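Local coordinates for protein succinyl-CoA ligase (ADP-forming) subunit alpha (Methanosaeta concilii, PDB 6HXI) that belongs to a CoA-ligase-type family, carries a citrate-synthase-like C-terminal region in the same chain, and binds coenzyme A, at residues K500-L505 and L538-C543; T516-Y521 and I544-I549. One frame throughout, in Å; residues are numbered along the deposited sequence.

Contact 1: residues K500-L505 and L538-C543; sequences KRVQLL and LNVDGC
Val502 CG2 sits against the backbone that leads into helix 540-555, 3.4 Å from Val540 N and equally near the carbonyl carbon of Asn539. Its torsion accounts for this: with CG1 anti to the backbone N (chi1 168°), CG2 is left anti to the carbonyl carbon and faces the turn, while CG1 rests on Leu538 O. The two valine side chains then meet methyl to methyl, CG2 of Val502 lying 3.7 Å from CG2 of Val540, where the segments come nearest in CA position. In the conformer given, one of two deposited, Cys543 SG lies 3.6 Å from Leu505 CB, a distance that holds for that copy alone. Leu505 CD1 reaches Val540 CG1 from across.

The first segment opens helix 500-512, and the second runs from a loop through the N-cap into helix 540-555, both in the citrate-synthase-like C-terminal region. The cap is classical: Asn539 OD1 accepts from Gly542 N at 3.0 Å with an N-H...O angle of 163°. The donor is tilted 20° from the carbonyl plane. Asn539 ND2 donates to Gly489 O, so both polar ends of this amide are engaged, and its rotation is fixed at the helix end. Helix 399-412 closes over the apolar part through Ile411, which touches Leu505 and Val540.

The side more open to solvent belongs to Arg501, yet it is no less close: one methyl, Val540 CG2, meets both the arginine chain, 3.4 Å from CB, and one guanidinium face. The chain crosses Val540 at about a right angle and bends at chi3, so that CG2 stands 3.3 Å above the guanidinium plane, toward the rim. The opposite charge of Asp541 is not in contact, OD1 being 5.7 Å from Arg501 NH1. Leu374 of the second subunit also packs on Arg501.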
loop_
_atom_site.group_PDB
_atom_site.type_symbol
_atom_site.label_atom_id
_atom_site.label_comp_id
_atom_site.label_asym_id
_atom_site.label_seq_id
_atom_site.Cartn_x
_atom_site.Cartn_y
_atom_site.Cartn_z
ATOM N N LYS B 500 -8.834 1.852 -31.023
ATOM C CA LYS B 500 -8.499 0.485 -31.423
ATOM C C LYS B 500 -8.754 -0.550 -30.309
ATOM O O LYS B 500 -9.246 -1.634 -30.619
ATOM C CB LYS B 500 -7.071 0.377 -31.974
ATOM C CG LYS B 500 -6.997 -0.499 -33.232
ATOM C CD LYS B 500 -7.327 0.277 -34.522
ATOM C CE LYS B 500 -6.518 -0.240 -35.687
ATOM N NZ LYS B 500 -6.282 0.807 -36.723
ATOM N N ARG B 501 -8.475 -0.184 -29.033
ATOM C CA ARG B 501 -8.659 -1.035 -27.852
ATOM C C ARG B 501 -10.091 -1.564 -27.786
ATOM O O ARG B 501 -10.286 -2.746 -27.496
ATOM C CB ARG B 501 -8.325 -0.282 -26.557
ATOM C CG ARG B 501 -6.917 0.309 -26.471
ATOM C CD ARG B 501 -6.536 0.729 -25.047
ATOM N NE ARG B 501 -7.073 2.036 -24.642
ATOM C CZ ARG B 501 -7.183 2.438 -23.373
ATOM N NH1 ARG B 501 -6.803 1.639 -22.377
ATOM N NH2 ARG B 501 -7.703 3.624 -23.088
ATOM N N VAL B 502 -11.080 -0.693 -28.097
ATOM C CA VAL B 502 -12.526 -0.953 -28.111
ATOM C C VAL B 502 -12.854 -1.860 -29.232
ATOM O O VAL B 502 -13.603 -2.814 -29.047
ATOM C CB VAL B 502 -13.355 0.370 -28.217
ATOM C CG1 VAL B 502 -14.830 0.113 -28.515
ATOM C CG2 VAL B 502 -13.200 1.241 -26.982
ATOM N N GLN B 503 -12.353 -1.547 -30.419
ATOM C CA GLN B 503 -12.692 -2.307 -31.609
ATOM C C GLN B 503 -12.162 -3.720 -31.547
ATOM O O GLN B 503 -12.878 -4.638 -31.928
ATOM C CB GLN B 503 -12.279 -1.575 -32.895
ATOM C CG GLN B 503 -13.101 -1.951 -34.149
ATOM C CD GLN B 503 -14.607 -2.043 -33.952
ATOM O OE1 GLN B 503 -15.321 -1.033 -33.775
ATOM N NE2 GLN B 503 -15.119 -3.274 -34.002
ATOM N N LEU B 504 -10.955 -3.896 -30.990
ATOM C CA LEU B 504 -10.353 -5.215 -30.779
ATOM C C LEU B 504 -11.247 -6.079 -29.854
ATOM O O LEU B 504 -11.505 -7.227 -30.175
ATOM C CB LEU B 504 -8.933 -5.068 -30.197
ATOM C CG LEU B 504 -7.862 -4.662 -31.230
ATOM C CD1 LEU B 504 -6.818 -3.682 -30.623
ATOM C CD2 LEU B 504 -7.203 -5.892 -31.854
ATOM N N LEU B 505 -11.780 -5.478 -28.771
ATOM C CA LEU B 505 -12.665 -6.125 -27.784
ATOM C C LEU B 505 -14.019 -6.461 -28.349
ATOM O O LEU B 505 -14.479 -7.593 -28.218
ATOM C CB LEU B 505 -12.800 -5.272 -26.517
ATOM C CG LEU B 505 -11.605 -5.174 -25.605
ATOM C CD1 LEU B 505 -11.752 -4.028 -24.651
ATOM C CD2 LEU B 505 -11.363 -6.475 -24.832
ATOM N N LEU B 538 -18.520 4.393 -27.153
ATOM C CA LEU B 538 -18.380 3.410 -26.099
ATOM C C LEU B 538 -16.861 3.294 -25.922
ATOM O O LEU B 538 -16.154 2.972 -26.879
ATOM C CB LEU B 538 -19.002 2.099 -26.587
ATOM C CG LEU B 538 -19.361 1.047 -25.567
ATOM C CD1 LEU B 538 -20.317 1.594 -24.462
ATOM C CD2 LEU B 538 -19.945 -0.170 -26.272
ATOM N N ASN B 539 -16.356 3.731 -24.764
ATOM C CA ASN B 539 -14.933 3.709 -24.475
ATOM C C ASN B 539 -14.475 2.288 -23.989
ATOM O O ASN B 539 -15.304 1.377 -23.889
ATOM C CB ASN B 539 -14.561 4.848 -23.501
ATOM C CG ASN B 539 -15.091 4.716 -22.092
ATOM O OD1 ASN B 539 -15.135 3.644 -21.506
ATOM N ND2 ASN B 539 -15.442 5.827 -21.483
ATOM N N VAL B 540 -13.160 2.117 -23.721
ATOM C CA VAL B 540 -12.536 0.844 -23.308
ATOM C C VAL B 540 -13.142 0.317 -22.015
ATOM O O VAL B 540 -13.442 -0.876 -21.952
ATOM C CB VAL B 540 -10.967 0.892 -23.251
ATOM C CG1 VAL B 540 -10.374 -0.498 -23.089
ATOM C CG2 VAL B 540 -10.415 1.500 -24.524
ATOM N N ASP B 541 -13.306 1.192 -20.994
ATOM C CA ASP B 541 -13.874 0.822 -19.708
ATOM C C ASP B 541 -15.308 0.327 -19.823
ATOM O O ASP B 541 -15.643 -0.674 -19.202
ATOM C CB ASP B 541 -13.737 1.954 -18.673
ATOM C CG ASP B 541 -12.302 2.160 -18.208
ATOM O OD1 ASP B 541 -11.373 1.790 -18.961
ATOM O OD2 ASP B 541 -12.107 2.703 -17.100
ATOM N N GLY B 542 -16.105 0.986 -20.655
ATOM C CA GLY B 542 -17.481 0.588 -20.925
ATOM C C GLY B 542 -17.548 -0.763 -21.575
ATOM O O GLY B 542 -18.306 -1.636 -21.140
ATOM N N CYS B 543 -16.712 -0.939 -22.593
ATOM C CA CYS B 543 -16.575 -2.147 -23.374
ATOM C C CYS B 543 -16.253 -3.374 -22.491
ATOM O O CYS B 543 -16.875 -4.411 -22.668
ATOM C CB CYS B 543 -15.516 -1.942 -24.448
ATOM S SG CYS B 543 -15.623 -3.120 -25.805
#

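Contact 2: residues T516-Y521 and I544-I549; sequences TELLNY and IGILFI
A pair of helices in the citrate-synthase-like C-terminal region, 517-530 and 540-555, packs here in a roughly antiparallel manner: the short segments run at 142° to each other, with their axes 8.3 Å apart at closest approach. Leu518 and Ile546 mark the nearest CA pair. Ile546 CG2 is the methyl that enters this gap, resting 3.7 Å from the carbonyl carbon of Leu518 and as near to its oxygen. Since CG2 is anti to the backbone N of Ile546, with CG1 turned beside that N (chi1 -71°), the short branch is the one that meets the opposing helix, and Leu518 CG lies over it at 4.0 Å.

Ile549, a turn further along, and the next residues Leu519 and Leu547 extend the contact. Leu518 extends CD2 onto the branched carbon of Ile549, 3.7 Å from CB and just as close to CG2, so one leucine bridges two isoleucines a turn apart. Leu519 is served differently: Leu547 CD2 fits among its CB, CG and both methyls, 3.8 Å from CB, and the two side chains approach obliquely. Helix 500-512 also meets this pair, through Ile506 and Arg510 on Leu519 and Ala509 on Leu547.

Just past 544-549, Asp550 accepts from Leu518 N through OD1 and from Leu519 N through OD2. Between the two segments themselves no hydrogen bond forms, and all five touching residues are buried; cohesion here therefore rests on apolar side-chain packing and on a methyl set against the Leu518 peptide, while the adjoining carboxylate supplies the directional polar link.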
loop_
_atom_site.group_PDB
_atom_site.type_symbol
_atom_site.label_atom_id
_atom_site.label_comp_id
_atom_site.label_asym_id
_atom_site.label_seq_id
_atom_site.Cartn_x
_atom_site.Cartn_y
_atom_site.Cartn_z
ATOM N N THR B 516 -24.268 -11.720 -27.005
ATOM C CA THR B 516 -23.801 -10.337 -26.796
ATOM C C THR B 516 -25.041 -9.433 -26.626
ATOM O O THR B 516 -25.128 -8.398 -27.284
ATOM C CB THR B 516 -22.915 -9.854 -27.983
ATOM O OG1 THR B 516 -23.720 -9.755 -29.157
ATOM C CG2 THR B 516 -21.698 -10.758 -28.265
ATOM N N GLU B 517 -26.012 -9.831 -25.772
ATOM C CA GLU B 517 -27.255 -9.080 -25.521
ATOM C C GLU B 517 -27.005 -7.685 -24.903
ATOM O O GLU B 517 -27.589 -6.690 -25.356
ATOM C CB GLU B 517 -28.181 -9.906 -24.625
ATOM C CG GLU B 517 -29.649 -9.495 -24.679
ATOM C CD GLU B 517 -30.599 -10.193 -23.717
ATOM O OE1 GLU B 517 -30.165 -10.579 -22.603
ATOM O OE2 GLU B 517 -31.802 -10.289 -24.053
ATOM N N LEU B 518 -26.123 -7.605 -23.882
ATOM C CA LEU B 518 -25.845 -6.321 -23.264
ATOM C C LEU B 518 -25.002 -5.451 -24.200
ATOM O O LEU B 518 -25.191 -4.225 -24.233
ATOM C CB LEU B 518 -25.271 -6.480 -21.865
ATOM C CG LEU B 518 -25.226 -5.204 -21.010
ATOM C CD1 LEU B 518 -26.600 -4.573 -20.850
ATOM C CD2 LEU B 518 -24.557 -5.465 -19.677
ATOM N N LEU B 519 -24.182 -6.095 -25.066
ATOM C CA LEU B 519 -23.425 -5.343 -26.059
ATOM C C LEU B 519 -24.359 -4.745 -27.121
ATOM O O LEU B 519 -24.201 -3.572 -27.462
ATOM C CB LEU B 519 -22.268 -6.136 -26.677
ATOM C CG LEU B 519 -21.536 -5.441 -27.842
ATOM C CD1 LEU B 519 -20.654 -4.281 -27.347
ATOM C CD2 LEU B 519 -20.716 -6.436 -28.629
ATOM N N ASN B 520 -25.384 -5.505 -27.559
ATOM C CA ASN B 520 -26.337 -5.000 -28.545
ATOM C C ASN B 520 -27.123 -3.798 -27.995
ATOM O O ASN B 520 -27.304 -2.807 -28.705
ATOM C CB ASN B 520 -27.238 -6.106 -29.109
ATOM C CG ASN B 520 -26.519 -7.217 -29.867
ATOM O OD1 ASN B 520 -25.457 -7.038 -30.494
ATOM N ND2 ASN B 520 -27.108 -8.404 -29.837
ATOM N N TYR B 521 -27.510 -3.851 -26.711
ATOM C CA TYR B 521 -28.167 -2.739 -26.018
ATOM C C TYR B 521 -27.176 -1.561 -25.945
ATOM O O TYR B 521 -27.525 -0.429 -26.285
ATOM C CB TYR B 521 -28.580 -3.203 -24.594
ATOM C CG TYR B 521 -29.366 -2.172 -23.796
ATOM C CD1 TYR B 521 -30.757 -2.103 -23.884
ATOM C CD2 TYR B 521 -28.722 -1.275 -22.947
ATOM C CE1 TYR B 521 -31.482 -1.161 -23.160
ATOM C CE2 TYR B 521 -29.439 -0.324 -22.216
ATOM C CZ TYR B 521 -30.819 -0.263 -22.338
ATOM O OH TYR B 521 -31.532 0.681 -21.639
ATOM N N ILE B 544 -15.326 -3.237 -21.523
ATOM C CA ILE B 544 -14.915 -4.325 -20.630
ATOM C C ILE B 544 -16.055 -4.717 -19.687
ATOM O O ILE B 544 -16.367 -5.899 -19.615
ATOM C CB ILE B 544 -13.579 -4.017 -19.893
ATOM C CG1 ILE B 544 -12.402 -3.932 -20.901
ATOM C CG2 ILE B 544 -13.272 -5.014 -18.750
ATOM C CD1 ILE B 544 -11.254 -3.092 -20.358
ATOM N N GLY B 545 -16.649 -3.738 -18.990
ATOM C CA GLY B 545 -17.751 -3.985 -18.070
ATOM C C GLY B 545 -18.945 -4.669 -18.725
ATOM O O GLY B 545 -19.442 -5.676 -18.222
ATOM N N ILE B 546 -19.372 -4.159 -19.883
ATOM C CA ILE B 546 -20.507 -4.683 -20.615
ATOM C C ILE B 546 -20.208 -6.079 -21.165
ATOM O O ILE B 546 -21.037 -6.982 -21.010
ATOM C CB ILE B 546 -20.935 -3.667 -21.720
ATOM C CG1 ILE B 546 -21.595 -2.426 -21.096
ATOM C CG2 ILE B 546 -21.806 -4.327 -22.817
ATOM C CD1 ILE B 546 -21.358 -1.083 -21.904
ATOM N N LEU B 547 -19.034 -6.267 -21.811
ATOM C CA LEU B 547 -18.717 -7.582 -22.381
ATOM C C LEU B 547 -18.488 -8.628 -21.319
ATOM O O LEU B 547 -18.724 -9.803 -21.558
ATOM C CB LEU B 547 -17.550 -7.521 -23.376
ATOM C CG LEU B 547 -17.840 -6.736 -24.656
ATOM C CD1 LEU B 547 -16.604 -6.617 -25.491
ATOM C CD2 LEU B 547 -18.945 -7.362 -25.428
ATOM N N PHE B 548 -18.060 -8.188 -20.122
ATOM C CA PHE B 548 -17.863 -9.129 -19.028
ATOM C C PHE B 548 -19.204 -9.703 -18.529
ATOM O O PHE B 548 -19.292 -10.915 -18.299
ATOM C CB PHE B 548 -16.995 -8.577 -17.916
ATOM C CG PHE B 548 -16.161 -9.698 -17.350
ATOM C CD1 PHE B 548 -16.668 -10.532 -16.360
ATOM C CD2 PHE B 548 -14.889 -9.952 -17.839
ATOM C CE1 PHE B 548 -15.918 -11.601 -15.865
ATOM C CE2 PHE B 548 -14.145 -11.033 -17.366
ATOM C CZ PHE B 548 -14.662 -11.849 -16.380
ATOM N N ILE B 549 -20.266 -8.870 -18.489
ATOM C CA ILE B 549 -21.639 -9.330 -18.192
ATOM C C ILE B 549 -22.066 -10.325 -19.289
ATOM O O ILE B 549 -22.635 -11.372 -18.980
ATOM C CB ILE B 549 -22.678 -8.162 -18.073
ATOM C CG1 ILE B 549 -22.256 -7.098 -17.010
ATOM C CG2 ILE B 549 -24.124 -8.700 -17.832
ATOM C CD1 ILE B 549 -21.919 -7.664 -15.714
#

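Read from the N terminus, the segments come in the order 500-505, 516-521, 538-543, 544-549, so the two contacts cross instead of nesting. Contact 1 closes a loop with 32 residues between its segments, contact 2 one with 22. Helices 500-512 and 517-530 are consecutive, and both return to helix 540-555: the first to its start, the second to the residues that follow directly. The contact centres are 11 Å apart, and the packing is continuous between them, with Leu505 CD1 3.8 Å from Ile544 CG1 and Leu538 CD1 3.8 Å from Ile546 CD1. Three helices of the C-terminal region are thereby tied together.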